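Transcription termination factor NusA (Planctomyces limnophilus, PDB 4MTN) probably takes part in both termination and antitermination of transcription, binding the core RNA polymerase and the nascent RNA. Local coordinates at residues R154-E159 and V179-E184; E184-E189 and R234-E239; R198-E203 and T208-S213. One frame throughout, in Å; residues are numbered along the deposited sequence.

Interaction 1 of 3, residues R154-E159 and V179-E184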
ATOM      1  N   ARG A 154     -16.709   7.193   1.833  1.00 41.45           N
ATOM      2  CA  ARG A 154     -16.112   6.003   2.425  1.00 43.48           C
ATOM      3  C   ARG A 154     -14.796   5.633   1.748  1.00 45.29           C
ATOM      4  O   ARG A 154     -14.585   5.911   0.567  1.00 46.00           O
ATOM      5  CB  ARG A 154     -17.088   4.826   2.372  1.00 47.43           C
ATOM      6  CG  ARG A 154     -17.553   4.434   0.983  1.00 45.55           C
ATOM      7  CD  ARG A 154     -18.504   3.251   1.062  1.00 45.59           C
ATOM      8  NE  ARG A 154     -18.981   2.830  -0.251  1.00 53.95           N
ATOM      9  CZ  ARG A 154     -19.676   1.719  -0.470  1.00 56.71           C
ATOM     10  NH1 ARG A 154     -19.973   0.912   0.539  1.00 57.69           N
ATOM     11  NH2 ARG A 154     -20.071   1.411  -1.698  1.00 59.28           N
ATOM     12  N   ALA A 155     -13.911   5.008   2.519  1.00 46.75           N
ATOM     13  CA  ALA A 155     -12.601   4.599   2.034  1.00 43.11           C
ATOM     14  C   ALA A 155     -12.023   3.523   2.946  1.00 42.59           C
ATOM     15  O   ALA A 155     -12.652   3.129   3.928  1.00 43.01           O
ATOM     16  CB  ALA A 155     -11.663   5.793   1.956  1.00 44.59           C
ATOM     17  N   VAL A 156     -10.823   3.052   2.623  1.00 38.91           N
ATOM     18  CA  VAL A 156     -10.164   2.040   3.440  1.00 41.12           C
ATOM     19  C   VAL A 156      -9.099   2.681   4.318  1.00 46.06           C
ATOM     20  O   VAL A 156      -8.483   3.677   3.935  1.00 48.99           O
ATOM     21  CB  VAL A 156      -9.524   0.927   2.584  1.00 40.59           C
ATOM     22  CG1 VAL A 156     -10.599   0.138   1.854  1.00 44.78           C
ATOM     23  CG2 VAL A 156      -8.515   1.506   1.606  1.00 30.42           C
ATOM     24  N   VAL A 157      -8.895   2.121   5.504  1.00 41.50           N
ATOM     25  CA  VAL A 157      -7.892   2.655   6.412  1.00 38.96           C
ATOM     26  C   VAL A 157      -6.516   2.209   5.948  1.00 39.00           C
ATOM     27  O   VAL A 157      -6.227   1.014   5.900  1.00 39.59           O
ATOM     28  CB  VAL A 157      -8.125   2.189   7.860  1.00 41.59           C
ATOM     29  CG1 VAL A 157      -7.000   2.674   8.760  1.00 43.78           C
ATOM     30  CG2 VAL A 157      -9.472   2.681   8.366  1.00 31.91           C
ATOM     31  N   LEU A 158      -5.673   3.177   5.601  1.00 42.63           N
ATOM     32  CA  LEU A 158      -4.344   2.876   5.085  1.00 42.75           C
ATOM     33  C   LEU A 158      -3.368   2.526   6.199  1.00 47.39           C
ATOM     34  O   LEU A 158      -2.663   1.520   6.125  1.00 53.01           O
ATOM     35  CB  LEU A 158      -3.807   4.056   4.275  1.00 40.83           C
ATOM     36  CG  LEU A 158      -2.481   3.789   3.566  1.00 40.56           C
ATOM     37  CD1 LEU A 158      -2.616   2.601   2.631  1.00 39.94           C
ATOM     38  CD2 LEU A 158      -2.015   5.019   2.810  1.00 43.73           C
ATOM     39  N   GLU A 159      -3.334   3.358   7.233  1.00 52.05           N
ATOM     40  CA  GLU A 159      -2.466   3.116   8.378  1.00 57.70           C
ATOM     41  C   GLU A 159      -2.976   3.846   9.612  1.00 51.73           C
ATOM     42  O   GLU A 159      -3.724   4.818   9.507  1.00 45.72           O
ATOM     43  CB  GLU A 159      -1.031   3.546   8.070  1.00 67.00           C
ATOM     44  CG  GLU A 159      -0.844   5.043   7.919  1.00 77.71           C
ATOM     45  CD  GLU A 159       0.617   5.437   7.846  1.00 90.12           C
ATOM     46  OE1 GLU A 159       1.476   4.530   7.848  1.00 93.94           O
ATOM     47  OE2 GLU A 159       0.906   6.651   7.791  1.00 95.13           O
ATOM     48  N   VAL A 179     -10.810  -1.378  -3.918  1.00 38.97           N
ATOM     49  CA  VAL A 179     -11.501  -2.110  -4.972  1.00 41.83           C
ATOM     50  C   VAL A 179     -11.878  -3.507  -4.495  1.00 45.36           C
ATOM     51  O   VAL A 179     -12.989  -3.983  -4.741  1.00 45.78           O
ATOM     52  CB  VAL A 179     -10.635  -2.220  -6.242  1.00 40.52           C
ATOM     53  CG1 VAL A 179     -11.324  -3.082  -7.287  1.00 37.34           C
ATOM     54  CG2 VAL A 179     -10.337  -0.841  -6.794  1.00 45.14           C
ATOM     55  N   ARG A 180     -10.943  -4.153  -3.804  1.00 42.94           N
ATOM     56  CA  ARG A 180     -11.143  -5.503  -3.291  1.00 41.97           C
ATOM     57  C   ARG A 180     -12.342  -5.567  -2.350  1.00 42.01           C
ATOM     58  O   ARG A 180     -13.143  -6.496  -2.417  1.00 46.37           O
ATOM     59  CB  ARG A 180      -9.881  -5.991  -2.575  1.00 41.02           C
ATOM     60  CG  ARG A 180      -9.965  -7.414  -2.058  1.00 44.99           C
ATOM     61  CD  ARG A 180      -8.705  -7.804  -1.301  1.00 46.65           C
ATOM     62  NE  ARG A 180      -7.558  -7.997  -2.184  1.00 50.16           N
ATOM     63  CZ  ARG A 180      -7.177  -9.176  -2.665  1.00 51.38           C
ATOM     64  NH1 ARG A 180      -7.855 -10.272  -2.348  1.00 47.56           N
ATOM     65  NH2 ARG A 180      -6.120  -9.262  -3.461  1.00 53.04           N
ATOM     66  N   ARG A 181     -12.466  -4.568  -1.482  1.00 42.11           N
ATOM     67  CA  ARG A 181     -13.581  -4.503  -0.544  1.00 41.50           C
ATOM     68  C   ARG A 181     -14.904  -4.283  -1.269  1.00 41.99           C
ATOM     69  O   ARG A 181     -15.891  -4.965  -0.995  1.00 44.32           O
ATOM     70  CB  ARG A 181     -13.365  -3.384   0.478  1.00 39.07           C
ATOM     71  CG  ARG A 181     -12.161  -3.558   1.392  1.00 41.10           C
ATOM     72  CD  ARG A 181     -12.361  -4.671   2.407  1.00 29.55           C
ATOM     73  NE  ARG A 181     -11.895  -5.962   1.913  1.00 41.21           N
ATOM     74  CZ  ARG A 181     -10.636  -6.380   1.989  1.00 42.54           C
ATOM     75  NH1 ARG A 181      -9.709  -5.607   2.537  1.00 30.02           N
ATOM     76  NH2 ARG A 181     -10.302  -7.575   1.517  1.00 38.73           N
ATOM     77  N   LEU A 182     -14.915  -3.323  -2.189  1.00 40.04           N
ATOM     78  CA  LEU A 182     -16.123  -2.975  -2.929  1.00 38.45           C
ATOM     79  C   LEU A 182     -16.643  -4.147  -3.754  1.00 37.42           C
ATOM     80  O   LEU A 182     -17.854  -4.332  -3.890  1.00 37.80           O
ATOM     81  CB  LEU A 182     -15.862  -1.773  -3.837  1.00 40.69           C
ATOM     82  CG  LEU A 182     -15.688  -0.429  -3.128  1.00 43.34           C
ATOM     83  CD1 LEU A 182     -15.257   0.642  -4.115  1.00 36.07           C
ATOM     84  CD2 LEU A 182     -16.974  -0.028  -2.423  1.00 38.08           C
ATOM     85  N   LEU A 183     -15.726  -4.935  -4.301  1.00 36.10           N
ATOM     86  CA  LEU A 183     -16.100  -6.123  -5.060  1.00 37.23           C
ATOM     87  C   LEU A 183     -16.732  -7.166  -4.147  1.00 40.82           C
ATOM     88  O   LEU A 183     -17.680  -7.852  -4.536  1.00 47.55           O
ATOM     89  CB  LEU A 183     -14.884  -6.709  -5.780  1.00 35.98           C
ATOM     90  CG  LEU A 183     -14.439  -5.941  -7.028  1.00 35.06           C
ATOM     91  CD1 LEU A 183     -13.103  -6.452  -7.544  1.00 30.93           C
ATOM     92  CD2 LEU A 183     -15.502  -6.036  -8.110  1.00 36.05           C
ATOM     93  N   GLU A 184     -16.207  -7.276  -2.931  1.00 36.83           N
ATOM     94  CA  GLU A 184     -16.739  -8.211  -1.947  1.00 31.19           C
ATOM     95  C   GLU A 184     -18.164  -7.839  -1.554  1.00 36.77           C
ATOM     96  O   GLU A 184     -18.992  -8.709  -1.297  1.00 40.21           O
ATOM     97  CB  GLU A 184     -15.844  -8.256  -0.706  1.00 31.15           C
ATOM     98  CG  GLU A 184     -14.495  -8.921  -0.932  1.00 40.24           C
ATOM     99  CD  GLU A 184     -13.531  -8.707   0.221  1.00 45.32           C
ATOM    100  OE1 GLU A 184     -13.907  -8.023   1.196  1.00 43.24           O
ATOM    101  OE2 GLU A 184     -12.395  -9.221   0.151  1.00 47.72           O
TER
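Arg154 and Val156, alternate residues of strand 152-162, reach helix 176-186 at Leu182 and Arg181, side chain to side chain and with no hydrogen bond between the two segments. Arg154 sends an extended chain out to the helix, and Leu182 lays its CD2 methyl over one face of the guanidinium, off centre toward the rim, with CD2 3.5 Å from Arg154 NH2. The CD2 branch comes close although the leucine does not start out pointing at the strand. Arg154 NH2 also makes a long, weak ion pair with Glu239, and the backbone carbonyl of Arg154 is bonded separately to Arg173. Val156 points at the helix too: its CG1, anti to the carbonyl carbon (chi1 -66°), meets Arg181 CG at 4.0 Å, the two side chains crossing at about a right angle. Ile112 of the neighbouring strand 112-120 touches Val156, Arg181 and Leu182 alike and fills in this small apolar patch. Past Val156 the strand leaves the helix, and Leu158 and Glu159 form a classic beta bulge opposite Val170. On the helix, Arg181 bends at chi2 and chi3, which curls its guanidinium round to Glu184, three residues further along, to grip it side-on: NE lies 3.0 Å from Glu184 OE1 and NH2 3.0 Å from Glu184 OE2. The NH2 bond is almost straight (175°), while NE meets its oxygen from above the carboxylate plane. The remaining nitrogen, NH1, bonds the carbonyl of Gly110. An alanine in place of Arg181 would probably leave Glu184 without its charged mate, Gly110 O without this donor and Val156 CG1 without its aliphatic neighbour. Methyl and methylene groups thus join strand 152-162 of the S1 (OB-fold) domain to helix 176-186 over just 119 Å², while the Arg181-Glu184 salt bridge stays within the helix.

Interaction 2 of 3, residues E184-E189 and R234-E239. With SO4 (sulfate ion), chain C.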
ATOM      1  N   GLU A 184     -16.207  -7.276  -2.931  1.00 36.83           N
ATOM      2  CA  GLU A 184     -16.739  -8.211  -1.947  1.00 31.19           C
ATOM      3  C   GLU A 184     -18.164  -7.839  -1.554  1.00 36.77           C
ATOM      4  O   GLU A 184     -18.992  -8.709  -1.297  1.00 40.21           O
ATOM      5  CB  GLU A 184     -15.844  -8.256  -0.706  1.00 31.15           C
ATOM      6  CG  GLU A 184     -14.495  -8.921  -0.932  1.00 40.24           C
ATOM      7  CD  GLU A 184     -13.531  -8.707   0.221  1.00 45.32           C
ATOM      8  OE1 GLU A 184     -13.907  -8.023   1.196  1.00 43.24           O
ATOM      9  OE2 GLU A 184     -12.395  -9.221   0.151  1.00 47.72           O
ATOM     10  N   LEU A 185     -18.448  -6.542  -1.518  1.00 33.10           N
ATOM     11  CA  LEU A 185     -19.778  -6.061  -1.164  1.00 36.47           C
ATOM     12  C   LEU A 185     -20.778  -6.253  -2.302  1.00 43.54           C
ATOM     13  O   LEU A 185     -21.910  -6.678  -2.080  1.00 45.21           O
ATOM     14  CB  LEU A 185     -19.730  -4.584  -0.769  1.00 33.81           C
ATOM     15  CG  LEU A 185     -19.088  -4.230   0.574  1.00 38.04           C
ATOM     16  CD1 LEU A 185     -19.109  -2.725   0.787  1.00 32.38           C
ATOM     17  CD2 LEU A 185     -19.796  -4.946   1.713  1.00 33.53           C
ATOM     18  N   GLU A 186     -20.354  -5.934  -3.520  1.00 45.38           N
ATOM     19  CA  GLU A 186     -21.260  -5.927  -4.663  1.00 49.30           C
ATOM     20  C   GLU A 186     -21.527  -7.326  -5.216  1.00 46.84           C
ATOM     21  O   GLU A 186     -22.643  -7.626  -5.642  1.00 46.28           O
ATOM     22  CB  GLU A 186     -20.702  -5.031  -5.771  1.00 54.55           C
ATOM     23  CG  GLU A 186     -21.768  -4.446  -6.683  1.00 61.56           C
ATOM     24  CD  GLU A 186     -22.603  -3.385  -5.993  1.00 67.83           C
ATOM     25  OE1 GLU A 186     -22.088  -2.734  -5.059  1.00 69.93           O
ATOM     26  OE2 GLU A 186     -23.777  -3.203  -6.382  1.00 70.81           O
ATOM     27  N   ILE A 187     -20.504  -8.175  -5.214  1.00 42.41           N
ATOM     28  CA  ILE A 187     -20.635  -9.519  -5.769  1.00 41.94           C
ATOM     29  C   ILE A 187     -20.859 -10.562  -4.677  1.00 40.29           C
ATOM     30  O   ILE A 187     -19.944 -10.873  -3.915  1.00 41.63           O
ATOM     31  CB  ILE A 187     -19.394  -9.911  -6.589  1.00 41.54           C
ATOM     32  CG1 ILE A 187     -19.092  -8.843  -7.641  1.00 40.98           C
ATOM     33  CG2 ILE A 187     -19.597 -11.270  -7.245  1.00 44.76           C
ATOM     34  CD1 ILE A 187     -17.932  -9.187  -8.548  1.00 40.08           C
ATOM     35  N   PRO A 188     -22.082 -11.112  -4.606  1.00 43.58           N
ATOM     36  CA  PRO A 188     -22.446 -12.108  -3.591  1.00 47.00           C
ATOM     37  C   PRO A 188     -21.573 -13.360  -3.632  1.00 48.06           C
ATOM     38  O   PRO A 188     -21.318 -13.944  -2.583  1.00 46.04           O
ATOM     39  CB  PRO A 188     -23.904 -12.448  -3.934  1.00 44.00           C
ATOM     40  CG  PRO A 188     -24.095 -11.988  -5.338  1.00 51.84           C
ATOM     41  CD  PRO A 188     -23.213 -10.794  -5.490  1.00 47.86           C
ATOM     42  N   GLU A 189     -21.117 -13.762  -4.815  1.00 47.56           N
ATOM     43  CA  GLU A 189     -20.252 -14.932  -4.930  1.00 45.70           C
ATOM     44  C   GLU A 189     -18.930 -14.732  -4.189  1.00 43.11           C
ATOM     45  O   GLU A 189     -18.337 -15.690  -3.697  1.00 42.24           O
ATOM     46  CB  GLU A 189     -19.973 -15.263  -6.398  1.00 47.93           C
ATOM     47  CG  GLU A 189     -21.153 -15.852  -7.154  1.00 54.64           C
ATOM     48  CD  GLU A 189     -21.984 -14.801  -7.865  1.00 56.44           C
ATOM     49  OE1 GLU A 189     -22.079 -13.664  -7.358  1.00 56.85           O
ATOM     50  OE2 GLU A 189     -22.536 -15.115  -8.939  1.00 56.89           O
ATOM     51  N   ARG A 234     -19.621  -2.896 -12.917  1.00 49.19           N
ATOM     52  CA  ARG A 234     -19.687  -1.490 -13.300  1.00 51.27           C
ATOM     53  C   ARG A 234     -20.134  -0.611 -12.135  1.00 52.17           C
ATOM     54  O   ARG A 234     -19.738   0.550 -12.043  1.00 58.81           O
ATOM     55  CB  ARG A 234     -20.627  -1.295 -14.490  1.00 51.50           C
ATOM     56  CG  ARG A 234     -20.056  -1.759 -15.820  1.00 56.82           C
ATOM     57  CD  ARG A 234     -20.897  -1.251 -16.978  1.00 65.11           C
ATOM     58  NE  ARG A 234     -22.324  -1.399 -16.707  1.00 70.79           N
ATOM     59  CZ  ARG A 234     -23.017  -2.508 -16.938  1.00 76.46           C
ATOM     60  NH1 ARG A 234     -22.416  -3.575 -17.449  1.00 75.81           N
ATOM     61  NH2 ARG A 234     -24.312  -2.551 -16.656  1.00 79.91           N
ATOM     62  N   ASN A 235     -20.962  -1.166 -11.254  1.00 49.31           N
ATOM     63  CA  ASN A 235     -21.403  -0.448 -10.062  1.00 54.18           C
ATOM     64  C   ASN A 235     -20.220  -0.050  -9.187  1.00 54.29           C
ATOM     65  O   ASN A 235     -20.167   1.063  -8.663  1.00 49.94           O
ATOM     66  CB  ASN A 235     -22.390  -1.291  -9.251  1.00 60.25           C
ATOM     67  CG  ASN A 235     -23.776  -1.323  -9.866  1.00 73.30           C
ATOM     68  OD1 ASN A 235     -24.159  -0.420 -10.611  1.00 79.87           O
ATOM     69  ND2 ASN A 235     -24.539  -2.365  -9.552  1.00 79.11           N
ATOM     70  N   VAL A 236     -19.271  -0.968  -9.041  1.00 40.08           N
ATOM     71  CA  VAL A 236     -18.042  -0.695  -8.308  1.00 40.10           C
ATOM     72  C   VAL A 236     -17.238   0.379  -9.034  1.00 50.72           C
ATOM     73  O   VAL A 236     -16.676   1.280  -8.409  1.00 49.96           O
ATOM     74  CB  VAL A 236     -17.188  -1.971  -8.142  1.00 44.51           C
ATOM     75  CG1 VAL A 236     -15.846  -1.647  -7.507  1.00 45.13           C
ATOM     76  CG2 VAL A 236     -17.936  -3.004  -7.314  1.00 38.74           C
ATOM     77  N   GLY A 237     -17.209   0.286 -10.360  1.00 49.93           N
ATOM     78  CA  GLY A 237     -16.480   1.234 -11.181  1.00 48.34           C
ATOM     79  C   GLY A 237     -17.030   2.645 -11.107  1.00 51.30           C
ATOM     80  O   GLY A 237     -16.273   3.615 -11.153  1.00 57.65           O
ATOM     81  N   GLU A 238     -18.350   2.763 -10.993  1.00 52.77           N
ATOM     82  CA  GLU A 238     -18.990   4.071 -10.906  1.00 63.22           C
ATOM     83  C   GLU A 238     -18.767   4.696  -9.535  1.00 68.53           C
ATOM     84  O   GLU A 238     -18.747   5.918  -9.396  1.00 72.19           O
ATOM     85  CB  GLU A 238     -20.488   3.962 -11.200  1.00 71.33           C
ATOM     86  CG  GLU A 238     -20.807   3.532 -12.623  1.00 81.64           C
ATOM     87  CD  GLU A 238     -20.178   4.439 -13.666  1.00 92.80           C
ATOM     88  OE1 GLU A 238     -20.110   5.665 -13.433  1.00 95.34           O
ATOM     89  OE2 GLU A 238     -19.748   3.923 -14.719  1.00 99.07           O
ATOM     90  N   GLU A 239     -18.599   3.850  -8.525  1.00 71.51           N
ATOM     91  CA  GLU A 239     -18.285   4.318  -7.181  1.00 74.58           C
ATOM     92  C   GLU A 239     -16.859   4.856  -7.137  1.00 71.47           C
ATOM     93  O   GLU A 239     -16.510   5.652  -6.266  1.00 77.78           O
ATOM     94  CB  GLU A 239     -18.464   3.193  -6.159  1.00 82.52           C
ATOM     95  CG  GLU A 239     -19.911   2.769  -5.951  1.00 93.52           C
ATOM     96  CD  GLU A 239     -20.035   1.464  -5.186  1.00 99.91           C
ATOM     97  OE1 GLU A 239     -19.000   0.803  -4.963  1.00101.76           O
ATOM     98  OE2 GLU A 239     -21.168   1.098  -4.809  1.00100.80           O
TER
HETATM   99  S   SO4 C 502     -27.540  -1.816 -16.105  0.50 77.30           S
HETATM  100  O1  SO4 C 502     -26.700  -2.365 -17.164  0.50 75.92           O
HETATM  101  O2  SO4 C 502     -26.718  -1.025 -15.194  0.50 73.40           O
HETATM  102  O3  SO4 C 502     -28.571  -0.966 -16.693  0.50 78.59           O
HETATM  103  O4  SO4 C 502     -28.173  -2.907 -15.371  0.50 76.43           O
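The backbones of Glu186, in the last turn of helix 176-186, and Val236, in helix 231-239, come within 7.1 Å of each other, CA to CA, and just beyond this point Ile187 breaks the first helix and serves as N-cap position of the short helix 188-191. Glu186 carries nearly all of the contact on its side. Its CG is swung away from the backbone N (chi1 -153°) and the chain then bends at chi2, which brings the carboxylate against Asn235 while CB and CG pass the valine. Val236 presents its CG2 methyl, 3.8 Å from Glu186 CB, the two side chains running antiparallel alongside one another; Leu182 and Leu183 of helix 176-186 also touch Val236. Asn235 crosses the glutamate at about a right angle, and its ND2 makes a weak, bent hydrogen bond of 3.4 Å to Glu186 OE2, with the amide and carboxylate planes turned 73° apart. Asn235 CB is also near, 3.7 Å from Glu186 OE2. On the other branch, Glu186 OE1 stands 3.9 Å from Glu239 OE2, two like charges with their planes 79° apart. Arg154 offers Glu239 a long, weak ion pair, which may ease that repulsion. Just before Asn235 in the chain, Arg234, which does not reach the other segment, has a sulfate at its guanidinium edge, probably from the crystallisation liquor and doubtful in its exact placing. The interface is therefore apolar where Glu186 CB meets Val236 CG2 and only weakly held at its polar ends: one weak amide bond is set against a pair of carboxylates, whose proximity could raise the affinity of either for a proton.

Interaction 3 of 3, residues R198-E203 and T208-S213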
ATOM      1  N   ARG A 198      -7.572 -13.436  -6.170  1.00 40.08           N
ATOM      2  CA  ARG A 198      -6.183 -13.843  -5.997  1.00 43.74           C
ATOM      3  C   ARG A 198      -5.188 -12.690  -6.113  1.00 49.98           C
ATOM      4  O   ARG A 198      -4.254 -12.583  -5.317  1.00 54.97           O
ATOM      5  CB  ARG A 198      -5.835 -14.932  -7.010  1.00 44.33           C
ATOM      6  CG  ARG A 198      -6.755 -16.137  -6.938  1.00 44.40           C
ATOM      7  CD  ARG A 198      -6.680 -16.803  -5.576  1.00 44.58           C
ATOM      8  NE  ARG A 198      -5.358 -17.367  -5.323  1.00 45.00           N
ATOM      9  CZ  ARG A 198      -4.967 -18.565  -5.742  1.00 47.79           C
ATOM     10  NH1 ARG A 198      -5.799 -19.331  -6.437  1.00 45.07           N
ATOM     11  NH2 ARG A 198      -3.744 -18.999  -5.469  1.00 48.77           N
ATOM     12  N   SER A 199      -5.392 -11.827  -7.103  1.00 47.06           N
ATOM     13  CA  SER A 199      -4.439 -10.759  -7.385  1.00 45.20           C
ATOM     14  C   SER A 199      -5.129  -9.504  -7.901  1.00 47.43           C
ATOM     15  O   SER A 199      -6.161  -9.577  -8.568  1.00 45.62           O
ATOM     16  CB  SER A 199      -3.395 -11.235  -8.398  1.00 45.37           C
ATOM     17  OG  SER A 199      -2.431 -10.228  -8.652  1.00 44.97           O
ATOM     18  N   LEU A 200      -4.545  -8.348  -7.596  1.00 51.61           N
ATOM     19  CA  LEU A 200      -5.138  -7.074  -7.979  1.00 49.31           C
ATOM     20  C   LEU A 200      -4.075  -6.061  -8.399  1.00 49.19           C
ATOM     21  O   LEU A 200      -3.034  -5.933  -7.754  1.00 58.09           O
ATOM     22  CB  LEU A 200      -5.965  -6.510  -6.825  1.00 53.51           C
ATOM     23  CG  LEU A 200      -7.249  -5.783  -7.216  1.00 58.39           C
ATOM     24  CD1 LEU A 200      -8.310  -6.796  -7.570  1.00 64.76           C
ATOM     25  CD2 LEU A 200      -7.725  -4.894  -6.092  1.00 63.65           C
ATOM     26  N   ALA A 201      -4.350  -5.347  -9.485  1.00 40.96           N
ATOM     27  CA  ALA A 201      -3.455  -4.306  -9.979  1.00 38.43           C
ATOM     28  C   ALA A 201      -4.260  -3.063 -10.339  1.00 39.48           C
ATOM     29  O   ALA A 201      -5.151  -3.121 -11.185  1.00 49.36           O
ATOM     30  CB  ALA A 201      -2.675  -4.801 -11.178  1.00 40.18           C
ATOM     31  N   ARG A 202      -3.949  -1.936  -9.704  1.00 37.10           N
ATOM     32  CA  ARG A 202      -4.781  -0.749  -9.854  1.00 38.24           C
ATOM     33  C   ARG A 202      -4.031   0.529 -10.217  1.00 42.53           C
ATOM     34  O   ARG A 202      -2.968   0.824  -9.669  1.00 45.73           O
ATOM     35  CB  ARG A 202      -5.569  -0.506  -8.563  1.00 34.78           C
ATOM     36  CG  ARG A 202      -6.502   0.690  -8.643  1.00 34.54           C
ATOM     37  CD  ARG A 202      -7.242   0.937  -7.343  1.00 36.49           C
ATOM     38  NE  ARG A 202      -8.342   1.875  -7.539  1.00 36.21           N
ATOM     39  CZ  ARG A 202      -9.006   2.471  -6.554  1.00 40.19           C
ATOM     40  NH1 ARG A 202      -8.680   2.232  -5.290  1.00 42.31           N
ATOM     41  NH2 ARG A 202      -9.993   3.311  -6.835  1.00 38.66           N
ATOM     42  N   GLU A 203      -4.597   1.276 -11.162  1.00 44.41           N
ATOM     43  CA  GLU A 203      -4.276   2.687 -11.330  1.00 45.04           C
ATOM     44  C   GLU A 203      -5.532   3.484 -10.997  1.00 42.22           C
ATOM     45  O   GLU A 203      -6.498   3.479 -11.761  1.00 40.70           O
ATOM     46  CB  GLU A 203      -3.792   2.987 -12.747  1.00 54.29           C
ATOM     47  CG  GLU A 203      -2.405   2.446 -13.047  1.00 67.65           C
ATOM     48  CD  GLU A 203      -1.842   2.976 -14.349  1.00 79.46           C
ATOM     49  OE1 GLU A 203      -2.442   3.912 -14.923  1.00 82.00           O
ATOM     50  OE2 GLU A 203      -0.799   2.459 -14.798  1.00 83.51           O
ATOM     51  N   THR A 208      -8.337  -1.080 -13.380  1.00 46.17           N
ATOM     52  CA  THR A 208      -7.976  -2.113 -12.413  1.00 41.95           C
ATOM     53  C   THR A 208      -8.134  -3.514 -13.001  1.00 41.82           C
ATOM     54  O   THR A 208      -9.208  -3.872 -13.487  1.00 44.05           O
ATOM     55  CB  THR A 208      -8.832  -2.016 -11.136  1.00 43.47           C
ATOM     56  OG1 THR A 208      -8.679  -0.720 -10.548  1.00 49.18           O
ATOM     57  CG2 THR A 208      -8.409  -3.074 -10.129  1.00 45.50           C
ATOM     58  N   LYS A 209      -7.065  -4.304 -12.954  1.00 41.96           N
ATOM     59  CA  LYS A 209      -7.120  -5.696 -13.392  1.00 40.69           C
ATOM     60  C   LYS A 209      -7.334  -6.631 -12.204  1.00 45.35           C
ATOM     61  O   LYS A 209      -6.593  -6.580 -11.222  1.00 48.36           O
ATOM     62  CB  LYS A 209      -5.841  -6.083 -14.141  1.00 37.04           C
ATOM     63  CG  LYS A 209      -5.734  -5.509 -15.547  1.00 33.85           C
ATOM     64  CD  LYS A 209      -4.457  -5.978 -16.233  1.00 38.10           C
ATOM     65  CE  LYS A 209      -4.350  -5.437 -17.651  1.00 39.14           C
ATOM     66  NZ  LYS A 209      -5.465  -5.913 -18.518  1.00 40.67           N
ATOM     67  N   VAL A 210      -8.348  -7.487 -12.303  1.00 42.82           N
ATOM     68  CA  VAL A 210      -8.701  -8.400 -11.220  1.00 38.01           C
ATOM     69  C   VAL A 210      -8.574  -9.861 -11.637  1.00 38.22           C
ATOM     70  O   VAL A 210      -9.221 -10.303 -12.586  1.00 43.64           O
ATOM     71  CB  VAL A 210     -10.144  -8.163 -10.729  1.00 39.24           C
ATOM     72  CG1 VAL A 210     -10.425  -8.998  -9.485  1.00 37.49           C
ATOM     73  CG2 VAL A 210     -10.384  -6.685 -10.460  1.00 39.27           C
ATOM     74  N   ALA A 211      -7.741 -10.610 -10.920  1.00 39.68           N
ATOM     75  CA  ALA A 211      -7.584 -12.037 -11.179  1.00 39.70           C
ATOM     76  C   ALA A 211      -8.320 -12.854 -10.122  1.00 40.58           C
ATOM     77  O   ALA A 211      -8.026 -12.752  -8.931  1.00 37.89           O
ATOM     78  CB  ALA A 211      -6.113 -12.412 -11.216  1.00 39.52           C
ATOM     79  N   VAL A 212      -9.274 -13.668 -10.565  1.00 40.89           N
ATOM     80  CA  VAL A 212     -10.116 -14.437  -9.653  1.00 38.89           C
ATOM     81  C   VAL A 212     -10.016 -15.941  -9.905  1.00 43.16           C
ATOM     82  O   VAL A 212      -9.589 -16.376 -10.975  1.00 45.42           O
ATOM     83  CB  VAL A 212     -11.593 -14.013  -9.763  1.00 38.85           C
ATOM     84  CG1 VAL A 212     -11.759 -12.553  -9.367  1.00 34.78           C
ATOM     85  CG2 VAL A 212     -12.111 -14.249 -11.175  1.00 37.13           C
ATOM     86  N   SER A 213     -10.413 -16.730  -8.911  1.00 45.94           N
ATOM     87  CA  SER A 213     -10.382 -18.184  -9.026  1.00 46.21           C
ATOM     88  C   SER A 213     -11.470 -18.831  -8.176  1.00 44.98           C
ATOM     89  O   SER A 213     -12.045 -18.192  -7.294  1.00 40.43           O
ATOM     90  CB  SER A 213      -9.013 -18.728  -8.616  1.00 47.29           C
ATOM     91  OG  SER A 213      -8.842 -18.666  -7.212  1.00 49.18           O
TER
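Backbone bonds pair Ser199 with Ala211 and Ala201 with Lys209 as antiparallel hydrogen-bonded pairs, the strands running at 177° with their axes 4.7 Å apart. Ala201 N reaches Lys209 O at 3.1 Å and Lys209 N reaches Ala201 O at 2.9 Å, both in the carbonyl plane. At the other end Arg198 and Ser199 both face Ala211 in a classic beta bulge: Ala211 O takes Arg198 N at 2.9 Å and a weaker bond from Ser199 N. Apolar contact lies in the non-hydrogen-bonded pair Leu200-Val210, where Leu200 CD1 nestles between both valine methyls, 3.6 Å from CG2; helix 176-186 touches these two residues through Val179 and Leu183. Among polar side chains, Arg198 bends at chi2 and chi3 to bring NH1 to Ser213 OG (3.2 Å, 170°), the hydroxyl lying in the guanidinium plane. Arg202 crosses Thr208 obliquely, its CG 3.2 Å from Thr208 OG1, while its guanidinium is taken up by Glu243 and the carbonyls of Arg173 and His175. In this beta hairpin of the KH region, backbone bonds fix the register, and the side chains link one face to helix 176-186.

Helix 176-186 connects all three contacts: interactions 1 and 2 lie along it and share Glu184, while its Val179 and Leu183 pack on Leu200, Arg202 and Val210 of interaction 3. Interaction 3 is the buried one, an edge-strand pairing ruled by backbone hydrogen bonds; interactions 1 and 2 are smaller, partly buried seams made by side chains, without backbone bonds across them. Interaction 1 joins the S1 domain to the helix, whereas interaction 2 sets the end of that helix on helix 231-239 of the KH region. The two meet where Leu182 packs on Val236 and Arg154 approaches Glu239. Interaction 3 is nested within the chain loop closed by interaction 2, without touching it.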